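Local structure of hyaluronidase (5DIY) at residues 167-172 against 195-200; 220-225 against 238-243; 254-259 against 270-275. The protein is a family 84 glycoside hydrolase that probably acts as a hexosaminidase, releasing O-linked N-acetylglucosamine. All blocks are in the same frame, centred on the assembly; numbering follows the deposited sequence.

Contact 1: 167-172 against 195-200; sequences FYCNDP and PNVCSH. With NAG (2-acetamido-2-deoxy-beta-D-glucopyranose), chain E.
Tyr168 and Cys169 lean against the CG2 methyl of Val197, while Asn170 brings its CA up to the carbonyl oxygen of Pro195. Tyr168 lines the sugar site. From CB, the first torsion (chi1 56°) puts CG between the backbone N and the carbonyl carbon, a crowded position that carries the ring across to the bound NAG. The acetamido methyl C8 then sits over the middle of one ring face, 3.8 Å above the plane, and is 4.0 Å from CD1 of Tyr168. Further out, CE1 lies 3.9 Å from NAG C7 and also meets CG2 of Val197 obliquely, at 4.2 Å. At the tip, OH of Tyr168 comes within 3.5 Å of the anomeric C1 and is hydrogen-bonded to OD1 of Asn120, the engineered replacement at the predicted proton-donor position.

Val197 divides its branches between protein and ligand: CG2 packs 4.1 Å from SG of Cys169, and CG1 reaches the ring oxygen O5 of NAG. Cys169 turns its CB to the backbone, 3.5 Å from O of Asn196. Between the main chains there is a CA-H...O contact, CA of Asn170 to O of Pro195 at 3.1 Å; N of Asn170 is also near that oxygen, but its angle is too poor for a hydrogen bond. Backbone bonds do join Tyr168 with Thr193 and Asn170 with Gly194, at the start of the second loop. These loops follow the fifth and sixth strands of a (beta/alpha)8 barrel, and their meeting beside the sugar is typical of a TIM-barrel glycosidase, whose active site lies at the C-terminal ends of the strands.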
loop_
_atom_site.group_PDB
_atom_site.type_symbol
_atom_site.label_atom_id
_atom_site.label_comp_id
_atom_site.label_asym_id
_atom_site.label_seq_id
_atom_site.Cartn_x
_atom_site.Cartn_y
_atom_site.Cartn_z
ATOM N N PHE C 167 7.278 14.088 -12.713
ATOM C CA PHE C 167 7.293 14.587 -11.340
ATOM C C PHE C 167 5.850 14.599 -10.849
ATOM O O PHE C 167 5.074 15.488 -11.218
ATOM C CB PHE C 167 7.932 15.977 -11.286
ATOM C CG PHE C 167 9.399 15.973 -11.644
ATOM C CD1 PHE C 167 9.808 16.065 -12.973
ATOM C CD2 PHE C 167 10.373 15.841 -10.654
ATOM C CE1 PHE C 167 11.158 16.043 -13.310
ATOM C CE2 PHE C 167 11.725 15.816 -10.984
ATOM C CZ PHE C 167 12.118 15.920 -12.313
ATOM N N TYR C 168 5.503 13.599 -10.032
ATOM C CA TYR C 168 4.109 13.317 -9.635
ATOM C C TYR C 168 3.813 13.436 -8.132
ATOM O O TYR C 168 2.702 13.131 -7.699
ATOM C CB TYR C 168 3.684 11.924 -10.141
ATOM C CG TYR C 168 4.568 10.768 -9.707
ATOM C CD1 TYR C 168 4.438 10.187 -8.443
ATOM C CD2 TYR C 168 5.522 10.246 -10.571
ATOM C CE1 TYR C 168 5.251 9.123 -8.055
ATOM C CE2 TYR C 168 6.335 9.190 -10.198
ATOM C CZ TYR C 168 6.197 8.624 -8.944
ATOM O OH TYR C 168 7.018 7.579 -8.597
ATOM N N CYS C 169 4.788 13.888 -7.351
ATOM C CA CYS C 169 4.624 14.062 -5.915
ATOM C C CYS C 169 5.575 15.122 -5.394
ATOM O O CYS C 169 6.433 15.609 -6.128
ATOM C CB CYS C 169 4.888 12.741 -5.188
ATOM S SG CYS C 169 6.565 12.082 -5.354
ATOM N N ASN C 170 5.402 15.464 -4.120
ATOM C CA ASN C 170 6.314 16.342 -3.380
ATOM C C ASN C 170 6.109 17.831 -3.714
ATOM O O ASN C 170 5.166 18.421 -3.195
ATOM C CB ASN C 170 7.778 15.849 -3.496
ATOM C CG ASN C 170 8.709 16.480 -2.476
ATOM O OD1 ASN C 170 8.285 17.168 -1.549
ATOM N ND2 ASN C 170 9.997 16.238 -2.646
ATOM N N ASP C 171 6.941 18.431 -4.570
ATOM C CA ASP C 171 6.933 19.887 -4.761
ATOM C C ASP C 171 5.913 20.276 -5.844
ATOM O O ASP C 171 6.166 20.050 -7.032
ATOM C CB ASP C 171 8.346 20.377 -5.132
ATOM C CG ASP C 171 8.467 21.907 -5.195
ATOM O OD1 ASP C 171 7.451 22.637 -5.118
ATOM O OD2 ASP C 171 9.615 22.380 -5.324
ATOM N N PRO C 172 4.770 20.881 -5.443
ATOM C CA PRO C 172 3.758 21.251 -6.436
ATOM C C PRO C 172 4.111 22.495 -7.268
ATOM O O PRO C 172 3.447 22.748 -8.275
ATOM C CB PRO C 172 2.529 21.531 -5.575
ATOM C CG PRO C 172 3.094 22.096 -4.321
ATOM C CD PRO C 172 4.417 21.405 -4.108
ATOM N N PRO C 195 2.081 14.677 -1.214
ATOM C CA PRO C 195 3.427 15.071 -0.756
ATOM C C PRO C 195 4.511 13.996 -0.917
ATOM O O PRO C 195 5.672 14.335 -1.097
ATOM C CB PRO C 195 3.213 15.413 0.725
ATOM C CG PRO C 195 1.776 15.791 0.812
ATOM C CD PRO C 195 1.063 14.909 -0.175
ATOM N N ASN C 196 4.127 12.721 -0.855
ATOM C CA ASN C 196 5.049 11.589 -1.039
ATOM C C ASN C 196 4.505 10.654 -2.108
ATOM O O ASN C 196 3.402 10.874 -2.624
ATOM C CB ASN C 196 5.219 10.824 0.280
ATOM C CG ASN C 196 5.533 11.744 1.449
ATOM O OD1 ASN C 196 6.659 12.228 1.579
ATOM N ND2 ASN C 196 4.540 11.992 2.300
ATOM N N VAL C 197 5.272 9.614 -2.432
ATOM C CA VAL C 197 4.828 8.574 -3.362
ATOM C C VAL C 197 3.597 7.906 -2.762
ATOM O O VAL C 197 2.538 7.864 -3.388
ATOM C CB VAL C 197 5.938 7.526 -3.654
ATOM C CG1 VAL C 197 5.388 6.346 -4.442
ATOM C CG2 VAL C 197 7.099 8.173 -4.400
ATOM N N CYS C 198 3.756 7.405 -1.539
ATOM C CA CYS C 198 2.650 6.949 -0.711
ATOM C C CYS C 198 2.471 8.010 0.366
ATOM O O CYS C 198 3.266 8.079 1.302
ATOM C CB CYS C 198 2.987 5.598 -0.090
ATOM S SG CYS C 198 3.399 4.351 -1.316
ATOM N N SER C 199 1.444 8.850 0.217
ATOM C CA SER C 199 1.312 10.052 1.042
ATOM C C SER C 199 0.705 9.742 2.403
ATOM O O SER C 199 -0.287 9.009 2.492
ATOM C CB SER C 199 0.483 11.127 0.325
ATOM O OG SER C 199 1.202 11.671 -0.771
ATOM N N HIS C 200 1.303 10.309 3.453
ATOM C CA HIS C 200 0.756 10.199 4.808
ATOM C C HIS C 200 -0.585 10.888 4.900
ATOM O O HIS C 200 -1.556 10.311 5.392
ATOM C CB HIS C 200 1.698 10.795 5.857
ATOM C CG HIS C 200 1.151 10.726 7.253
ATOM N ND1 HIS C 200 1.190 11.792 8.125
ATOM C CD2 HIS C 200 0.511 9.727 7.908
ATOM C CE1 HIS C 200 0.620 11.444 9.267
ATOM N NE2 HIS C 200 0.197 10.197 9.159
HETATM C C1 NAG E . 5.396 4.491 -7.941
HETATM C C2 NAG E . 4.573 4.051 -9.169
HETATM C C3 NAG E . 3.521 2.980 -8.870
HETATM C C4 NAG E . 3.916 2.173 -7.645
HETATM C C5 NAG E . 3.964 3.108 -6.447
HETATM C C6 NAG E . 4.367 2.397 -5.145
HETATM C C7 NAG E . 3.128 6.055 -9.310
HETATM C C8 NAG E . 2.650 7.147 -10.227
HETATM N N2 NAG E . 3.989 5.196 -9.858
HETATM O O3 NAG E . 3.389 2.128 -10.013
HETATM O O4 NAG E . 2.941 1.163 -7.383
HETATM O O5 NAG E . 4.790 4.257 -6.665
HETATM O O6 NAG E . 5.596 1.680 -5.283
HETATM O O7 NAG E . 2.752 5.980 -8.147
#

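Contact 2: 220-225 against 238-243; sequences LWDNYP and GPYDHR. With NAG (2-acetamido-2-deoxy-beta-D-glucopyranose), chain E.
The carboxylate of Asp222 takes three hydrogen bonds from the 238-243 loop. Arg243 grips it side-on: NH2 gives to OD1 at 2.7 Å, NE to OD2 at 2.9 Å, both on syn lone pairs. This two-point grip holds the guanidinium and carboxylate planes of the salt bridge nearly coplanar, 13° apart. OD2 has a second donor, OH of Tyr240 at 2.5 Å, arriving nearly along the C-O bond with its ring turned steeply, 75°, to the carboxylate.

Further along, OH of Tyr224 donates to O of Gly238 at 2.7 Å. It comes from above the carbonyl plane, although the oxygen lies at the edge of the tyrosine ring; CB of Pro225 covers one face of that ring.

In the next shell, Arg243 NH2 also bonds O of Ser199, and Phe272 meets the Tyr240 ring edge-to-face. On either side of Asp222 in the sequence, Trp221 and Asn223 serve the sugar: Trp221 lays its indole under the acetamido group of NAG, with methyl C8 3.4 Å above the plane, and Asn223 is one of the residues that bind the sugar.

With an alanine in place of Asp222, the buried Arg243 would probably lose its counter-charge and the Tyr240 hydroxyl its acceptor. One carboxylate thus answers one guanidinium and one phenol within the protein, and three bonds of this kind would be expected to stabilise its ionised form beside the strand that carries Trp221 to the sugar.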
loop_
_atom_site.group_PDB
_atom_site.type_symbol
_atom_site.label_atom_id
_atom_site.label_comp_id
_atom_site.label_asym_id
_atom_site.label_seq_id
_atom_site.Cartn_x
_atom_site.Cartn_y
_atom_site.Cartn_z
ATOM N N LEU C 220 -6.187 12.425 -8.290
ATOM C CA LEU C 220 -5.285 11.777 -7.344
ATOM C C LEU C 220 -5.049 10.321 -7.718
ATOM O O LEU C 220 -5.997 9.547 -7.866
ATOM C CB LEU C 220 -5.807 11.866 -5.911
ATOM C CG LEU C 220 -5.526 13.165 -5.153
ATOM C CD1 LEU C 220 -6.399 13.201 -3.906
ATOM C CD2 LEU C 220 -4.049 13.303 -4.788
ATOM N N TRP C 221 -3.776 9.978 -7.897
ATOM C CA TRP C 221 -3.301 8.600 -7.930
ATOM C C TRP C 221 -2.890 8.353 -6.490
ATOM O O TRP C 221 -1.801 8.733 -6.086
ATOM C CB TRP C 221 -2.096 8.483 -8.878
ATOM C CG TRP C 221 -1.479 7.113 -9.039
ATOM C CD1 TRP C 221 -1.303 6.151 -8.077
ATOM C CD2 TRP C 221 -0.922 6.573 -10.243
ATOM N NE1 TRP C 221 -0.691 5.053 -8.616
ATOM C CE2 TRP C 221 -0.442 5.280 -9.940
ATOM C CE3 TRP C 221 -0.792 7.053 -11.551
ATOM C CZ2 TRP C 221 0.159 4.460 -10.895
ATOM C CZ3 TRP C 221 -0.189 6.241 -12.502
ATOM C CH2 TRP C 221 0.277 4.955 -12.169
ATOM N N ASP C 222 -3.760 7.730 -5.705
ATOM C CA ASP C 222 -3.494 7.570 -4.284
ATOM C C ASP C 222 -2.893 6.188 -4.043
ATOM O O ASP C 222 -3.560 5.169 -4.252
ATOM C CB ASP C 222 -4.770 7.784 -3.466
ATOM C CG ASP C 222 -4.490 8.289 -2.059
ATOM O OD1 ASP C 222 -3.316 8.301 -1.630
ATOM O OD2 ASP C 222 -5.450 8.700 -1.372
ATOM N N ASN C 223 -1.635 6.159 -3.611
ATOM C CA ASN C 223 -0.889 4.915 -3.434
ATOM C C ASN C 223 -1.153 4.294 -2.071
ATOM O O ASN C 223 -0.265 4.214 -1.216
ATOM C CB ASN C 223 0.617 5.147 -3.638
ATOM C CG ASN C 223 1.000 5.307 -5.094
ATOM O OD1 ASN C 223 1.592 6.308 -5.482
ATOM N ND2 ASN C 223 0.714 4.305 -5.894
ATOM N N TYR C 224 -2.397 3.870 -1.887
ATOM C CA TYR C 224 -2.824 3.072 -0.753
ATOM C C TYR C 224 -4.052 2.290 -1.252
ATOM O O TYR C 224 -4.921 2.902 -1.885
ATOM C CB TYR C 224 -3.186 3.952 0.460
ATOM C CG TYR C 224 -3.498 3.103 1.668
ATOM C CD1 TYR C 224 -2.469 2.610 2.486
ATOM C CD2 TYR C 224 -4.805 2.726 1.958
ATOM C CE1 TYR C 224 -2.747 1.788 3.572
ATOM C CE2 TYR C 224 -5.091 1.919 3.047
ATOM C CZ TYR C 224 -4.059 1.445 3.845
ATOM O OH TYR C 224 -4.361 0.633 4.906
ATOM N N PRO C 225 -4.160 0.976 -0.996
ATOM C CA PRO C 225 -3.302 0.195 -0.091
ATOM C C PRO C 225 -2.015 -0.439 -0.663
ATOM O O PRO C 225 -1.402 -1.218 0.045
ATOM C CB PRO C 225 -4.256 -0.916 0.386
ATOM C CG PRO C 225 -5.197 -1.090 -0.747
ATOM C CD PRO C 225 -5.450 0.307 -1.226
ATOM N N GLY C 238 -5.536 -1.487 6.849
ATOM C CA GLY C 238 -6.133 -0.416 7.644
ATOM C C GLY C 238 -7.026 0.501 6.825
ATOM O O GLY C 238 -6.942 0.509 5.594
ATOM N N PRO C 239 -7.874 1.302 7.498
ATOM C CA PRO C 239 -8.797 2.152 6.753
ATOM C C PRO C 239 -8.102 3.261 5.978
ATOM O O PRO C 239 -7.039 3.736 6.383
ATOM C CB PRO C 239 -9.682 2.748 7.854
ATOM C CG PRO C 239 -8.766 2.841 9.024
ATOM C CD PRO C 239 -7.914 1.599 8.941
ATOM N N TYR C 240 -8.704 3.646 4.860
ATOM C CA TYR C 240 -8.380 4.895 4.173
ATOM C C TYR C 240 -8.435 6.035 5.195
ATOM O O TYR C 240 -9.361 6.090 6.011
ATOM C CB TYR C 240 -9.389 5.138 3.050
ATOM C CG TYR C 240 -8.976 6.159 2.021
ATOM C CD1 TYR C 240 -7.879 5.937 1.193
ATOM C CD2 TYR C 240 -9.702 7.339 1.845
ATOM C CE1 TYR C 240 -7.505 6.869 0.231
ATOM C CE2 TYR C 240 -9.331 8.275 0.888
ATOM C CZ TYR C 240 -8.238 8.035 0.089
ATOM O OH TYR C 240 -7.902 8.962 -0.853
ATOM N N ASP C 241 -7.434 6.913 5.186
ATOM C CA ASP C 241 -7.337 7.932 6.235
ATOM C C ASP C 241 -6.483 9.125 5.846
ATOM O O ASP C 241 -5.669 9.050 4.924
ATOM C CB ASP C 241 -6.768 7.300 7.522
ATOM C CG ASP C 241 -7.322 7.924 8.799
ATOM O OD1 ASP C 241 -7.989 8.984 8.756
ATOM O OD2 ASP C 241 -7.064 7.342 9.870
ATOM N N HIS C 242 -6.700 10.224 6.573
ATOM C CA HIS C 242 -5.886 11.444 6.500
ATOM C C HIS C 242 -6.009 12.170 5.164
ATOM O O HIS C 242 -5.086 12.871 4.742
ATOM C CB HIS C 242 -4.422 11.144 6.838
ATOM C CG HIS C 242 -4.255 10.360 8.098
ATOM N ND1 HIS C 242 -3.336 9.340 8.231
ATOM C CD2 HIS C 242 -4.915 10.426 9.277
ATOM C CE1 HIS C 242 -3.428 8.830 9.446
ATOM N NE2 HIS C 242 -4.377 9.472 10.100
ATOM N N ARG C 243 -7.161 12.006 4.519
ATOM C CA ARG C 243 -7.493 12.739 3.308
ATOM C C ARG C 243 -8.533 13.755 3.728
ATOM O O ARG C 243 -9.557 13.389 4.304
ATOM C CB ARG C 243 -8.031 11.804 2.214
ATOM C CG ARG C 243 -6.948 11.217 1.320
ATOM C CD ARG C 243 -6.052 10.250 2.073
ATOM N NE ARG C 243 -4.917 9.761 1.280
ATOM C CZ ARG C 243 -3.698 9.485 1.761
ATOM N NH1 ARG C 243 -3.392 9.662 3.048
ATOM N NH2 ARG C 243 -2.750 9.044 0.939
HETATM C C1 NAG E . 5.396 4.491 -7.941
HETATM C C2 NAG E . 4.573 4.051 -9.169
HETATM C C3 NAG E . 3.521 2.980 -8.870
HETATM C C4 NAG E . 3.916 2.173 -7.645
HETATM C C5 NAG E . 3.964 3.108 -6.447
HETATM C C6 NAG E . 4.367 2.397 -5.145
HETATM C C7 NAG E . 3.128 6.055 -9.310
HETATM C C8 NAG E . 2.650 7.147 -10.227
HETATM N N2 NAG E . 3.989 5.196 -9.858
HETATM O O3 NAG E . 3.389 2.128 -10.013
HETATM O O4 NAG E . 2.941 1.163 -7.383
HETATM O O5 NAG E . 4.790 4.257 -6.665
HETATM O O6 NAG E . 5.596 1.680 -5.283
HETATM O O7 NAG E . 2.752 5.980 -8.147
#

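Contact 3: 254-259 against 270-275; sequences IYANPM and YTFAQY
Over one face of the Phe272 ring stands the methyl of Ala256, 3.6 Å above the plane and displaced toward the rim. It is a CH-pi contact: CB lies 3.8 Å from the ring centroid, 18° off the normal. At the ring's edge, in its plane, is the carbonyl oxygen of Ile254, 3.7 Å from CZ. Tyr275 presents an edge of its own, CE2, to CD1 of Ile254 at 4.2 Å.

Ile254 thus serves both rings. Its CG2, anti to the backbone N, touches CE1 of Phe272 at 3.7 Å, and the other branch extends to Tyr275. Phe272 reaches from the helix to the strand with CG anti to its backbone N (chi1 167°), which lays the far end of the ring, CE1, CZ and CE2, on the strand.

This is a beta-alpha unit of the (beta/alpha)8 barrel: residues 254-256 of the last of the eight strands run antiparallel to helix segment 270-275 (172°), with the axes 10.5 Å apart at their closest. Residues Ile254 and Ala256 face the helix, whereas Tyr255 points away from it, against Tyr6 and Ile10 of the first strand.

The Tyr275 ring also meets that of Tyr240, and its OH is hydrogen-bonded to O of Asp244. Just past the strand, Asn257 touches the bound NAG and bonds the backbone N of Gly12 through OD1.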
loop_
_atom_site.group_PDB
_atom_site.type_symbol
_atom_site.label_atom_id
_atom_site.label_comp_id
_atom_site.label_asym_id
_atom_site.label_seq_id
_atom_site.Cartn_x
_atom_site.Cartn_y
_atom_site.Cartn_z
ATOM N N ILE C 254 -10.293 10.486 -7.554
ATOM C CA ILE C 254 -9.228 9.734 -6.902
ATOM C C ILE C 254 -9.262 8.302 -7.396
ATOM O O ILE C 254 -10.309 7.660 -7.353
ATOM C CB ILE C 254 -9.347 9.740 -5.352
ATOM C CG1 ILE C 254 -9.587 11.168 -4.828
ATOM C CG2 ILE C 254 -8.102 9.107 -4.730
ATOM C CD1 ILE C 254 -9.648 11.313 -3.319
ATOM N N TYR C 255 -8.112 7.819 -7.865
ATOM C CA TYR C 255 -7.901 6.398 -8.133
ATOM C C TYR C 255 -6.967 5.803 -7.067
ATOM O O TYR C 255 -5.858 6.305 -6.864
ATOM C CB TYR C 255 -7.284 6.196 -9.517
ATOM C CG TYR C 255 -8.203 6.506 -10.675
ATOM C CD1 TYR C 255 -8.438 7.824 -11.070
ATOM C CD2 TYR C 255 -8.820 5.480 -11.395
ATOM C CE1 TYR C 255 -9.270 8.115 -12.141
ATOM C CE2 TYR C 255 -9.656 5.758 -12.468
ATOM C CZ TYR C 255 -9.875 7.077 -12.842
ATOM O OH TYR C 255 -10.696 7.359 -13.904
ATOM N N ALA C 256 -7.415 4.733 -6.411
ATOM C CA ALA C 256 -6.602 4.032 -5.416
ATOM C C ALA C 256 -5.782 2.948 -6.097
ATOM O O ALA C 256 -6.341 2.114 -6.809
ATOM C CB ALA C 256 -7.488 3.418 -4.346
ATOM N N ASN C 257 -4.466 2.969 -5.897
ATOM C CA ASN C 257 -3.606 1.861 -6.313
ATOM C C ASN C 257 -3.612 0.770 -5.219
ATOM O O ASN C 257 -3.080 0.993 -4.124
ATOM C CB ASN C 257 -2.174 2.347 -6.596
ATOM C CG ASN C 257 -1.361 1.356 -7.424
ATOM O OD1 ASN C 257 -1.888 0.375 -7.944
ATOM N ND2 ASN C 257 -0.074 1.610 -7.550
ATOM N N PRO C 258 -4.217 -0.403 -5.503
ATOM C CA PRO C 258 -4.375 -1.431 -4.475
ATOM C C PRO C 258 -3.199 -2.395 -4.365
ATOM O O PRO C 258 -2.196 -2.252 -5.062
ATOM C CB PRO C 258 -5.633 -2.168 -4.939
ATOM C CG PRO C 258 -5.578 -2.069 -6.426
ATOM C CD PRO C 258 -4.786 -0.852 -6.787
ATOM N N MET C 259 -3.327 -3.375 -3.477
ATOM C CA MET C 259 -2.314 -4.419 -3.337
ATOM C C MET C 259 -2.452 -5.438 -4.460
ATOM O O MET C 259 -3.542 -5.625 -5.018
ATOM C CB MET C 259 -2.451 -5.129 -1.985
ATOM C CG MET C 259 -2.291 -4.214 -0.779
ATOM S SD MET C 259 -2.320 -5.104 0.788
ATOM C CE MET C 259 -4.080 -5.285 1.019
ATOM N N TYR C 270 -13.122 -0.767 0.544
ATOM C CA TYR C 270 -14.458 -0.505 1.090
ATOM C C TYR C 270 -14.492 0.843 1.810
ATOM O O TYR C 270 -15.394 1.643 1.587
ATOM C CB TYR C 270 -14.900 -1.628 2.043
ATOM C CG TYR C 270 -16.329 -1.516 2.533
ATOM C CD1 TYR C 270 -16.669 -0.646 3.570
ATOM C CD2 TYR C 270 -17.349 -2.285 1.965
ATOM C CE1 TYR C 270 -17.973 -0.537 4.020
ATOM C CE2 TYR C 270 -18.660 -2.185 2.415
ATOM C CZ TYR C 270 -18.965 -1.310 3.444
ATOM O OH TYR C 270 -20.259 -1.194 3.908
ATOM N N THR C 271 -13.499 1.089 2.662
ATOM C CA THR C 271 -13.439 2.326 3.447
ATOM C C THR C 271 -13.160 3.539 2.559
ATOM O O THR C 271 -13.730 4.617 2.763
ATOM C CB THR C 271 -12.412 2.246 4.603
ATOM O OG1 THR C 271 -11.068 2.155 4.093
ATOM C CG2 THR C 271 -12.714 1.056 5.510
ATOM N N PHE C 272 -12.274 3.344 1.591
ATOM C CA PHE C 272 -11.996 4.324 0.542
ATOM C C PHE C 272 -13.282 4.745 -0.178
ATOM O O PHE C 272 -13.545 5.938 -0.313
ATOM C CB PHE C 272 -10.946 3.733 -0.410
ATOM C CG PHE C 272 -10.758 4.477 -1.705
ATOM C CD1 PHE C 272 -10.164 5.732 -1.728
ATOM C CD2 PHE C 272 -11.115 3.886 -2.918
ATOM C CE1 PHE C 272 -9.961 6.410 -2.930
ATOM C CE2 PHE C 272 -10.915 4.555 -4.125
ATOM C CZ PHE C 272 -10.333 5.821 -4.131
ATOM N N ALA C 273 -14.095 3.768 -0.581
ATOM C CA ALA C 273 -15.383 4.027 -1.256
ATOM C C ALA C 273 -16.390 4.789 -0.389
ATOM O O ALA C 273 -17.109 5.659 -0.888
ATOM C CB ALA C 273 -15.999 2.721 -1.740
ATOM N N GLN C 274 -16.450 4.458 0.900
ATOM C CA GLN C 274 -17.305 5.198 1.832
ATOM C C GLN C 274 -16.843 6.644 2.006
ATOM O O GLN C 274 -17.681 7.546 2.059
ATOM C CB GLN C 274 -17.402 4.497 3.192
ATOM C CG GLN C 274 -18.203 3.197 3.144
ATOM C CD GLN C 274 -18.879 2.868 4.459
ATOM O OE1 GLN C 274 -20.087 2.625 4.512
ATOM N NE2 GLN C 274 -18.104 2.860 5.531
ATOM N N TYR C 275 -15.527 6.866 2.082
ATOM C CA TYR C 275 -14.980 8.229 2.131
ATOM C C TYR C 275 -15.403 9.020 0.898
ATOM O O TYR C 275 -15.873 10.147 1.026
ATOM C CB TYR C 275 -13.441 8.243 2.250
ATOM C CG TYR C 275 -12.827 9.595 1.926
ATOM C CD1 TYR C 275 -12.775 10.614 2.884
ATOM C CD2 TYR C 275 -12.344 9.876 0.641
ATOM C CE1 TYR C 275 -12.237 11.859 2.585
ATOM C CE2 TYR C 275 -11.801 11.114 0.334
ATOM C CZ TYR C 275 -11.751 12.105 1.302
ATOM O OH TYR C 275 -11.205 13.326 0.987
#

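From the N terminus, the chain first closes contact 1, where the loops after the fifth and sixth barrel strands meet, bracketing helix 175-183 and strand 189-192 in sequence. Contact 2 then closes a long loop running from the end of strand 218-222 back onto it, and contact 3 folds helix 262-277 back on strand 251-256. The three follow in series, neither nesting nor crossing. Contacts 2 and 3 are joined by backbone bonds between neighbouring strands, Leu220 and Asp222 with Tyr255, and their centres lie about 6 Å apart. Contacts 1 and 2 touch where the rings of His200 and His242 meet. All three reach NAG, contact 3 through Asn257; its packing lies between barrel wall and outer helix.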